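PDB 3HDQ: UDP-galactopyranose mutase from Deinococcus radiodurans, which probably catalyses the FAD-dependent interconversion of UDP-galactopyranose and UDP-galactofuranose, and is captured here with its flavin and UDP-galactose bound. Local coordinates for residues Q53-I64 against N234-R244. Residues are numbered along the deposited sequence; the frame is centred on the assembly and turned at random.
Sequences QRVLIVDRRPHI and NIKVMLNTDYR. With FAD (flavin-adenine dinucleotide), chain L.
Strands 55-58 and 235-239 run parallel in the Rossmann-type FAD-binding sheet, strand 235-239 being outermost within the chain, with Val-55 beside Ile-235 and Val-58 beside Met-238. Backbone bonds alternate across the pair, for example Ile-57 N to Lys-236 O at 2.8 Å. Past the last bridge, two further backbone hydrogen bonds, Thr-241 N to Asp-59 O and Asn-240 N to Arg-61 O, tie the loops that carry the cofactor-binding residues.

On one face of the sheet, Ile-57 CG2 lies 3.9 Å from Val-237 CG2, and helix 39-50 packs over Ile-57 and Ile-235. On the other, Val-58 turns CG2 away from its own backbone N (chi1 75°). CG2 lies 3.4 Å from Thr-241 CB, while CG1 meets Tyr-243 CB. Strand 235-239 also pairs antiparallel with a strand of the second subunit, so the sheet runs on across the interface.

Asp-59 holds the adenosine ribose with both oxygens: OD1 accepts from FAD O2B at 2.8 Å and OD2 from FAD O3B. OD1 also takes Arg-61 N on its anti lone pair, closing an Asx turn. Without the carboxylate, as with an alanine in its place, the ribose hydroxyls would probably lose these acceptors and the turn its closing bond.

Tyr-243 N donates to FAD N1A at 3.3 Å. The Arg-60 guanidinium lies with one face toward the adenine. Its plane stands 87° from the Asp-242 carboxylate, and the salt bridge from Arg-60 NH2 to Asp-242 OD2 spans 3.0 Å.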
ATOM      1  N   GLN A  53      15.172 -19.765   6.523  1.00 30.19           N
ATOM      2  CA  GLN A  53      14.015 -20.206   7.286  1.00 28.42           C
ATOM      3  C   GLN A  53      12.739 -19.751   6.624  1.00 29.74           C
ATOM      4  O   GLN A  53      12.649 -18.620   6.158  1.00 33.74           O
ATOM      5  CB  GLN A  53      14.061 -19.634   8.689  1.00 25.18           C
ATOM      6  CG  GLN A  53      15.321 -19.982   9.437  1.00 29.53           C
ATOM      7  CD  GLN A  53      15.412 -21.458   9.714  1.00 33.36           C
ATOM      8  OE1 GLN A  53      14.482 -22.057  10.260  1.00 44.22           O
ATOM      9  NE2 GLN A  53      16.521 -22.065   9.321  1.00 45.48           N
ATOM     10  N   ARG A  54      11.747 -20.627   6.592  1.00 29.54           N
ATOM     11  CA  ARG A  54      10.437 -20.267   6.073  1.00 29.81           C
ATOM     12  C   ARG A  54       9.640 -19.481   7.101  1.00 31.82           C
ATOM     13  O   ARG A  54       9.470 -19.912   8.242  1.00 31.95           O
ATOM     14  CB  ARG A  54       9.667 -21.516   5.657  1.00 33.77           C
ATOM     15  CG  ARG A  54      10.129 -22.080   4.331  1.00 40.31           C
ATOM     16  CD  ARG A  54       9.771 -23.541   4.214  1.00 56.69           C
ATOM     17  NE  ARG A  54       8.368 -23.747   3.884  1.00 53.17           N
ATOM     18  CZ  ARG A  54       7.723 -24.886   4.098  1.00 55.98           C
ATOM     19  NH1 ARG A  54       8.358 -25.914   4.650  1.00 49.45           N
ATOM     20  NH2 ARG A  54       6.445 -24.997   3.766  1.00 64.24           N
ATOM     21  N   VAL A  55       9.138 -18.329   6.687  1.00 28.03           N
ATOM     22  CA  VAL A  55       8.465 -17.442   7.613  1.00 28.42           C
ATOM     23  C   VAL A  55       7.024 -17.149   7.199  1.00 28.09           C
ATOM     24  O   VAL A  55       6.748 -16.856   6.045  1.00 27.40           O
ATOM     25  CB  VAL A  55       9.263 -16.128   7.766  1.00 31.26           C
ATOM     26  CG1 VAL A  55       8.565 -15.178   8.724  1.00 25.28           C
ATOM     27  CG2 VAL A  55      10.681 -16.442   8.245  1.00 29.94           C
ATOM     28  N   LEU A  56       6.098 -17.267   8.145  1.00 24.56           N
ATOM     29  CA  LEU A  56       4.774 -16.717   7.958  1.00 26.59           C
ATOM     30  C   LEU A  56       4.671 -15.552   8.917  1.00 28.37           C
ATOM     31  O   LEU A  56       4.818 -15.728  10.134  1.00 25.42           O
ATOM     32  CB  LEU A  56       3.677 -17.745   8.259  1.00 26.99           C
ATOM     33  CG  LEU A  56       2.256 -17.180   8.157  1.00 25.65           C
ATOM     34  CD1 LEU A  56       1.950 -16.758   6.729  1.00 27.09           C
ATOM     35  CD2 LEU A  56       1.215 -18.176   8.659  1.00 27.37           C
ATOM     36  N   ILE A  57       4.457 -14.357   8.372  1.00 23.95           N
ATOM     37  CA  ILE A  57       4.290 -13.189   9.222  1.00 26.88           C
ATOM     38  C   ILE A  57       2.846 -12.731   9.153  1.00 24.75           C
ATOM     39  O   ILE A  57       2.275 -12.586   8.077  1.00 26.13           O
ATOM     40  CB  ILE A  57       5.281 -12.041   8.878  1.00 24.34           C
ATOM     41  CG1 ILE A  57       5.234 -10.959   9.967  1.00 26.58           C
ATOM     42  CG2 ILE A  57       4.982 -11.450   7.506  1.00 23.50           C
ATOM     43  CD1 ILE A  57       6.376  -9.925   9.892  1.00 21.63           C
ATOM     44  N   VAL A  58       2.246 -12.525  10.315  1.00 24.74           N
ATOM     45  CA  VAL A  58       0.835 -12.210  10.359  1.00 23.16           C
ATOM     46  C   VAL A  58       0.593 -10.896  11.109  1.00 27.49           C
ATOM     47  O   VAL A  58       1.335 -10.544  12.026  1.00 24.94           O
ATOM     48  CB  VAL A  58       0.055 -13.387  10.977  1.00 30.88           C
ATOM     49  CG1 VAL A  58       0.255 -13.440  12.490  1.00 33.32           C
ATOM     50  CG2 VAL A  58      -1.413 -13.297  10.631  1.00 34.52           C
ATOM     51  N   ASP A  59      -0.426 -10.150  10.695  1.00 28.26           N
ATOM     52  CA  ASP A  59      -0.854  -8.983  11.462  1.00 22.15           C
ATOM     53  C   ASP A  59      -2.362  -8.861  11.356  1.00 25.40           C
ATOM     54  O   ASP A  59      -2.943  -9.102  10.295  1.00 25.44           O
ATOM     55  CB  ASP A  59      -0.162  -7.710  10.953  1.00 21.77           C
ATOM     56  CG  ASP A  59      -0.130  -6.588  11.999  1.00 27.60           C
ATOM     57  OD1 ASP A  59      -1.208  -6.121  12.440  1.00 28.32           O
ATOM     58  OD2 ASP A  59       0.983  -6.158  12.363  1.00 24.36           O
ATOM     59  N   ARG A  60      -3.006  -8.489  12.451  1.00 27.90           N
ATOM     60  CA  ARG A  60      -4.452  -8.325  12.427  1.00 28.18           C
ATOM     61  C   ARG A  60      -4.834  -7.062  11.673  1.00 29.54           C
ATOM     62  O   ARG A  60      -5.979  -6.922  11.242  1.00 29.26           O
ATOM     63  CB  ARG A  60      -5.019  -8.282  13.849  1.00 35.18           C
ATOM     64  CG  ARG A  60      -4.984  -6.905  14.488  1.00 39.51           C
ATOM     65  CD  ARG A  60      -4.486  -6.963  15.927  1.00 44.31           C
ATOM     66  NE  ARG A  60      -5.393  -7.687  16.815  1.00 51.15           N
ATOM     67  CZ  ARG A  60      -5.160  -7.898  18.112  1.00 58.55           C
ATOM     68  NH1 ARG A  60      -4.053  -7.431  18.684  1.00 53.76           N
ATOM     69  NH2 ARG A  60      -6.037  -8.581  18.842  1.00 59.22           N
ATOM     70  N   ARG A  61      -3.889  -6.134  11.519  1.00 25.40           N
ATOM     71  CA  ARG A  61      -4.162  -4.933  10.722  1.00 28.23           C
ATOM     72  C   ARG A  61      -4.131  -5.283   9.237  1.00 25.33           C
ATOM     73  O   ARG A  61      -3.617  -6.338   8.870  1.00 28.75           O
ATOM     74  CB  ARG A  61      -3.174  -3.815  11.063  1.00 31.71           C
ATOM     75  CG  ARG A  61      -3.468  -3.172  12.404  1.00 30.09           C
ATOM     76  CD  ARG A  61      -2.299  -2.351  12.894  1.00 35.97           C
ATOM     77  NE  ARG A  61      -2.682  -1.558  14.060  1.00 35.76           N
ATOM     78  CZ  ARG A  61      -1.819  -0.998  14.899  1.00 33.00           C
ATOM     79  NH1 ARG A  61      -0.518  -1.139  14.702  1.00 35.58           N
ATOM     80  NH2 ARG A  61      -2.260  -0.303  15.941  1.00 38.04           N
ATOM     81  N   PRO A  62      -4.704  -4.425   8.381  1.00 24.92           N
ATOM     82  CA  PRO A  62      -4.748  -4.769   6.953  1.00 26.72           C
ATOM     83  C   PRO A  62      -3.513  -4.288   6.219  1.00 28.03           C
ATOM     84  O   PRO A  62      -3.514  -4.280   4.996  1.00 28.11           O
ATOM     85  CB  PRO A  62      -5.962  -3.992   6.426  1.00 26.17           C
ATOM     86  CG  PRO A  62      -6.360  -3.017   7.552  1.00 27.72           C
ATOM     87  CD  PRO A  62      -5.358  -3.137   8.661  1.00 27.53           C
ATOM     88  N   HIS A  63      -2.476  -3.891   6.946  1.00 32.79           N
ATOM     89  CA  HIS A  63      -1.262  -3.375   6.320  1.00 28.70           C
ATOM     90  C   HIS A  63      -0.051  -3.795   7.141  1.00 25.43           C
ATOM     91  O   HIS A  63      -0.201  -4.190   8.290  1.00 28.32           O
ATOM     92  CB  HIS A  63      -1.325  -1.852   6.259  1.00 30.23           C
ATOM     93  CG  HIS A  63      -1.395  -1.212   7.610  1.00 30.04           C
ATOM     94  ND1 HIS A  63      -0.333  -1.214   8.485  1.00 25.73           N
ATOM     95  CD2 HIS A  63      -2.409  -0.575   8.246  1.00 26.11           C
ATOM     96  CE1 HIS A  63      -0.684  -0.596   9.602  1.00 27.74           C
ATOM     97  NE2 HIS A  63      -1.937  -0.200   9.481  1.00 26.37           N
ATOM     98  N   ILE A  64       1.141  -3.702   6.555  1.00 20.08           N
ATOM     99  CA  ILE A  64       2.381  -3.999   7.264  1.00 23.53           C
ATOM    100  C   ILE A  64       2.903  -2.752   7.999  1.00 28.63           C
ATOM    101  O   ILE A  64       2.294  -1.678   7.929  1.00 24.13           O
ATOM    102  CB  ILE A  64       3.473  -4.524   6.296  1.00 22.62           C
ATOM    103  CG1 ILE A  64       3.813  -3.457   5.245  1.00 24.42           C
ATOM    104  CG2 ILE A  64       3.007  -5.812   5.623  1.00 24.56           C
ATOM    105  CD1 ILE A  64       4.890  -3.849   4.255  1.00 21.48           C
ATOM    106  N   ASN A 234      11.157 -16.397   0.971  1.00 26.68           N
ATOM    107  CA  ASN A 234      10.886 -17.160   2.196  1.00 26.44           C
ATOM    108  C   ASN A 234       9.905 -16.488   3.151  1.00 30.27           C
ATOM    109  O   ASN A 234       9.646 -16.993   4.241  1.00 34.27           O
ATOM    110  CB  ASN A 234      12.188 -17.422   2.957  1.00 27.53           C
ATOM    111  CG  ASN A 234      13.085 -18.421   2.248  1.00 30.17           C
ATOM    112  OD1 ASN A 234      12.623 -19.194   1.411  1.00 29.09           O
ATOM    113  ND2 ASN A 234      14.370 -18.410   2.582  1.00 28.54           N
ATOM    114  N   ILE A 235       9.373 -15.335   2.772  1.00 31.96           N
ATOM    115  CA  ILE A 235       8.468 -14.625   3.668  1.00 28.01           C
ATOM    116  C   ILE A 235       7.042 -14.584   3.109  1.00 28.73           C
ATOM    117  O   ILE A 235       6.800 -14.027   2.042  1.00 29.39           O
ATOM    118  CB  ILE A 235       8.985 -13.198   3.962  1.00 27.98           C
ATOM    119  CG1 ILE A 235      10.362 -13.270   4.621  1.00 30.37           C
ATOM    120  CG2 ILE A 235       8.031 -12.455   4.876  1.00 27.63           C
ATOM    121  CD1 ILE A 235      10.894 -11.917   5.083  1.00 22.75           C
ATOM    122  N   LYS A 236       6.110 -15.206   3.826  1.00 30.78           N
ATOM    123  CA  LYS A 236       4.695 -15.158   3.476  1.00 27.45           C
ATOM    124  C   LYS A 236       4.027 -14.143   4.386  1.00 29.99           C
ATOM    125  O   LYS A 236       4.224 -14.171   5.604  1.00 28.66           O
ATOM    126  CB  LYS A 236       4.036 -16.532   3.654  1.00 31.49           C
ATOM    127  CG  LYS A 236       4.739 -17.669   2.921  1.00 29.71           C
ATOM    128  CD  LYS A 236       4.960 -17.316   1.466  1.00 29.67           C
ATOM    129  CE  LYS A 236       6.243 -17.934   0.959  1.00 35.04           C
ATOM    130  NZ  LYS A 236       6.663 -17.380  -0.358  1.00 33.46           N
ATOM    131  N   VAL A 237       3.240 -13.245   3.801  1.00 28.88           N
ATOM    132  CA  VAL A 237       2.654 -12.153   4.567  1.00 28.07           C
ATOM    133  C   VAL A 237       1.135 -12.252   4.645  1.00 28.19           C
ATOM    134  O   VAL A 237       0.449 -12.194   3.636  1.00 30.21           O
ATOM    135  CB  VAL A 237       3.024 -10.808   3.964  1.00 28.58           C
ATOM    136  CG1 VAL A 237       2.539  -9.681   4.867  1.00 32.29           C
ATOM    137  CG2 VAL A 237       4.527 -10.730   3.738  1.00 26.86           C
ATOM    138  N   MET A 238       0.620 -12.380   5.859  1.00 28.80           N
ATOM    139  CA  MET A 238      -0.807 -12.574   6.077  1.00 27.08           C
ATOM    140  C   MET A 238      -1.415 -11.386   6.831  1.00 31.03           C
ATOM    141  O   MET A 238      -1.078 -11.125   7.991  1.00 29.52           O
ATOM    142  CB  MET A 238      -1.022 -13.864   6.861  1.00 27.51           C
ATOM    143  CG  MET A 238      -2.379 -14.469   6.716  1.00 32.59           C
ATOM    144  SD  MET A 238      -2.421 -16.133   7.408  1.00 29.98           S
ATOM    145  CE  MET A 238      -4.040 -16.593   6.821  1.00 23.17           C
ATOM    146  N   LEU A 239      -2.308 -10.664   6.166  1.00 26.22           N
ATOM    147  CA  LEU A 239      -2.889  -9.465   6.749  1.00 24.43           C
ATOM    148  C   LEU A 239      -4.352  -9.668   7.135  1.00 25.45           C
ATOM    149  O   LEU A 239      -4.984 -10.635   6.719  1.00 26.35           O
ATOM    150  CB  LEU A 239      -2.707  -8.263   5.802  1.00 24.16           C
ATOM    151  CG  LEU A 239      -1.234  -7.948   5.483  1.00 26.05           C
ATOM    152  CD1 LEU A 239      -1.086  -6.731   4.595  1.00 26.30           C
ATOM    153  CD2 LEU A 239      -0.440  -7.759   6.764  1.00 26.68           C
ATOM    154  N   ASN A 240      -4.881  -8.747   7.932  1.00 28.25           N
ATOM    155  CA  ASN A 240      -6.245  -8.839   8.414  1.00 27.86           C
ATOM    156  C   ASN A 240      -6.464 -10.120   9.225  1.00 29.00           C
ATOM    157  O   ASN A 240      -7.552 -10.700   9.216  1.00 25.79           O
ATOM    158  CB  ASN A 240      -7.229  -8.771   7.244  1.00 27.29           C
ATOM    159  CG  ASN A 240      -8.566  -8.187   7.656  1.00 36.41           C
ATOM    160  OD1 ASN A 240      -8.620  -7.288   8.495  1.00 40.51           O
ATOM    161  ND2 ASN A 240      -9.654  -8.698   7.076  1.00 34.49           N
ATOM    162  N   THR A 241      -5.425 -10.543   9.937  1.00 29.49           N
ATOM    163  CA  THR A 241      -5.415 -11.858  10.575  1.00 30.44           C
ATOM    164  C   THR A 241      -4.852 -11.882  12.004  1.00 24.79           C
ATOM    165  O   THR A 241      -3.658 -11.728  12.215  1.00 27.53           O
ATOM    166  CB  THR A 241      -4.625 -12.859   9.714  1.00 26.05           C
ATOM    167  OG1 THR A 241      -5.173 -12.891   8.387  1.00 28.00           O
ATOM    168  CG2 THR A 241      -4.669 -14.248  10.325  1.00 22.66           C
ATOM    169  N   ASP A 242      -5.721 -12.078  12.989  1.00 31.17           N
ATOM    170  CA  ASP A 242      -5.271 -12.345  14.354  1.00 29.53           C
ATOM    171  C   ASP A 242      -4.618 -13.716  14.358  1.00 28.56           C
ATOM    172  O   ASP A 242      -5.208 -14.666  13.848  1.00 29.36           O
ATOM    173  CB  ASP A 242      -6.464 -12.337  15.315  1.00 32.32           C
ATOM    174  CG  ASP A 242      -6.041 -12.241  16.782  1.00 38.34           C
ATOM    175  OD1 ASP A 242      -5.350 -13.156  17.280  1.00 32.91           O
ATOM    176  OD2 ASP A 242      -6.413 -11.244  17.436  1.00 39.36           O
ATOM    177  N   TYR A 243      -3.416 -13.837  14.919  1.00 26.93           N
ATOM    178  CA  TYR A 243      -2.726 -15.129  14.898  1.00 27.41           C
ATOM    179  C   TYR A 243      -3.626 -16.220  15.454  1.00 30.54           C
ATOM    180  O   TYR A 243      -3.572 -17.373  15.020  1.00 33.89           O
ATOM    181  CB  TYR A 243      -1.392 -15.100  15.651  1.00 27.34           C
ATOM    182  CG  TYR A 243      -1.521 -15.140  17.161  1.00 30.82           C
ATOM    183  CD1 TYR A 243      -1.285 -16.309  17.872  1.00 29.25           C
ATOM    184  CD2 TYR A 243      -1.867 -14.000  17.873  1.00 31.23           C
ATOM    185  CE1 TYR A 243      -1.405 -16.339  19.266  1.00 34.03           C
ATOM    186  CE2 TYR A 243      -1.986 -14.015  19.251  1.00 32.67           C
ATOM    187  CZ  TYR A 243      -1.757 -15.186  19.945  1.00 36.24           C
ATOM    188  OH  TYR A 243      -1.881 -15.185  21.316  1.00 35.82           O
ATOM    189  N   ARG A 244      -4.473 -15.850  16.400  1.00 25.58           N
ATOM    190  CA  ARG A 244      -5.364 -16.822  17.010  1.00 31.81           C
ATOM    191  C   ARG A 244      -6.377 -17.427  16.034  1.00 33.13           C
ATOM    192  O   ARG A 244      -6.793 -18.565  16.207  1.00 37.72           O
ATOM    193  CB  ARG A 244      -6.046 -16.224  18.236  1.00 32.34           C
ATOM    194  CG  ARG A 244      -5.044 -15.912  19.342  1.00 34.93           C
ATOM    195  CD  ARG A 244      -5.715 -15.321  20.568  1.00 40.06           C
ATOM    196  NE  ARG A 244      -6.220 -13.971  20.328  1.00 43.76           N
ATOM    197  CZ  ARG A 244      -5.784 -12.884  20.958  1.00 51.05           C
ATOM    198  NH1 ARG A 244      -4.829 -12.989  21.881  1.00 49.67           N
ATOM    199  NH2 ARG A 244      -6.311 -11.696  20.675  1.00 42.42           N
TER
HETATM  200  PA  FAD L 450       4.241  -2.347  16.725  1.00 29.25           P
HETATM  201  O1A FAD L 450       4.407  -1.349  15.737  1.00 29.34           O
HETATM  202  O2A FAD L 450       3.245  -1.944  17.629  1.00 34.04           O
HETATM  203  O5B FAD L 450       3.804  -3.629  15.978  1.00 32.32           O
HETATM  204  C5B FAD L 450       3.301  -4.760  16.582  1.00 23.01           C
HETATM  205  C4B FAD L 450       2.296  -5.346  15.646  1.00 28.61           C
HETATM  206  O4B FAD L 450       1.759  -6.499  16.188  1.00 28.89           O
HETATM  207  C3B FAD L 450       1.145  -4.384  15.486  1.00 29.11           C
HETATM  208  O3B FAD L 450       1.012  -3.913  14.187  1.00 28.51           O
HETATM  209  C2B FAD L 450      -0.058  -5.180  15.869  1.00 31.51           C
HETATM  210  O2B FAD L 450      -1.076  -4.936  14.977  1.00 32.88           O
HETATM  211  C1B FAD L 450       0.438  -6.594  15.809  1.00 27.65           C
HETATM  212  N9A FAD L 450      -0.360  -7.479  16.652  1.00 33.02           N
HETATM  213  C8A FAD L 450      -0.633  -7.372  17.957  1.00 35.17           C
HETATM  214  N7A FAD L 450      -1.395  -8.367  18.335  1.00 33.20           N
HETATM  215  C5A FAD L 450      -1.631  -9.134  17.283  1.00 36.02           C
HETATM  216  C6A FAD L 450      -2.355 -10.288  17.090  1.00 32.29           C
HETATM  217  N6A FAD L 450      -2.847 -10.933  18.091  1.00 35.26           N
HETATM  218  N1A FAD L 450      -2.419 -10.859  15.869  1.00 36.68           N
HETATM  219  C2A FAD L 450      -1.783 -10.288  14.826  1.00 31.95           C
HETATM  220  N3A FAD L 450      -1.073  -9.156  15.017  1.00 28.63           N
HETATM  221  C4A FAD L 450      -1.002  -8.577  16.213  1.00 33.59           C
HETATM  222  N1  FAD L 450       9.694   5.988  17.600  1.00 28.21           N
HETATM  223  C2  FAD L 450      10.742   6.693  17.160  1.00 27.59           C
HETATM  224  O2  FAD L 450      11.831   6.209  17.087  1.00 26.62           O
HETATM  225  N3  FAD L 450      10.541   7.962  16.792  1.00 31.22           N
HETATM  226  C4  FAD L 450       9.305   8.513  16.860  1.00 32.08           C
HETATM  227  O4  FAD L 450       9.112   9.636  16.537  1.00 28.01           O
HETATM  228  C4X FAD L 450       8.269   7.787  17.320  1.00 28.82           C
HETATM  229  N5  FAD L 450       7.048   8.352  17.400  1.00 30.04           N
HETATM  230  C5X FAD L 450       6.010   7.624  17.856  1.00 32.63           C
HETATM  231  C6  FAD L 450       4.766   8.204  17.921  1.00 29.98           C
HETATM  232  C7  FAD L 450       3.705   7.476  18.379  1.00 30.78           C
HETATM  233  C7M FAD L 450       2.367   8.086  18.462  1.00 25.16           C
HETATM  234  C8  FAD L 450       3.876   6.175  18.756  1.00 29.00           C
HETATM  235  C8M FAD L 450       2.694   5.433  19.255  1.00 28.45           C
HETATM  236  C9  FAD L 450       5.124   5.592  18.682  1.00 29.23           C
HETATM  237  C9A FAD L 450       6.204   6.313  18.238  1.00 28.48           C
HETATM  238  N10 FAD L 450       7.445   5.753  18.148  1.00 30.45           N
HETATM  239  C10 FAD L 450       8.467   6.507  17.694  1.00 27.35           C
HETATM  240  C1' FAD L 450       7.724   4.386  18.657  1.00 31.02           C
HETATM  241  C2' FAD L 450       7.520   3.304  17.622  1.00 31.73           C
HETATM  242  O2' FAD L 450       6.182   3.349  17.278  1.00 37.30           O
HETATM  243  C3' FAD L 450       7.830   1.905  18.144  1.00 40.22           C
HETATM  244  O3' FAD L 450       9.128   1.695  18.485  1.00 51.24           O
HETATM  245  C4' FAD L 450       7.740   0.909  17.047  1.00 35.77           C
HETATM  246  O4' FAD L 450       6.802   1.440  16.163  1.00 27.59           O
HETATM  247  C5' FAD L 450       7.335  -0.405  17.646  1.00 36.74           C
HETATM  248  O5' FAD L 450       7.616  -1.517  16.880  1.00 32.02           O
HETATM  249  P   FAD L 450       7.000  -2.879  17.292  1.00 27.55           P
HETATM  250  O1P FAD L 450       7.206  -3.813  16.257  1.00 26.34           O
HETATM  251  O2P FAD L 450       7.684  -3.306  18.453  1.00 27.04           O
HETATM  252  O3P FAD L 450       5.489  -2.655  17.612  1.00 28.59           O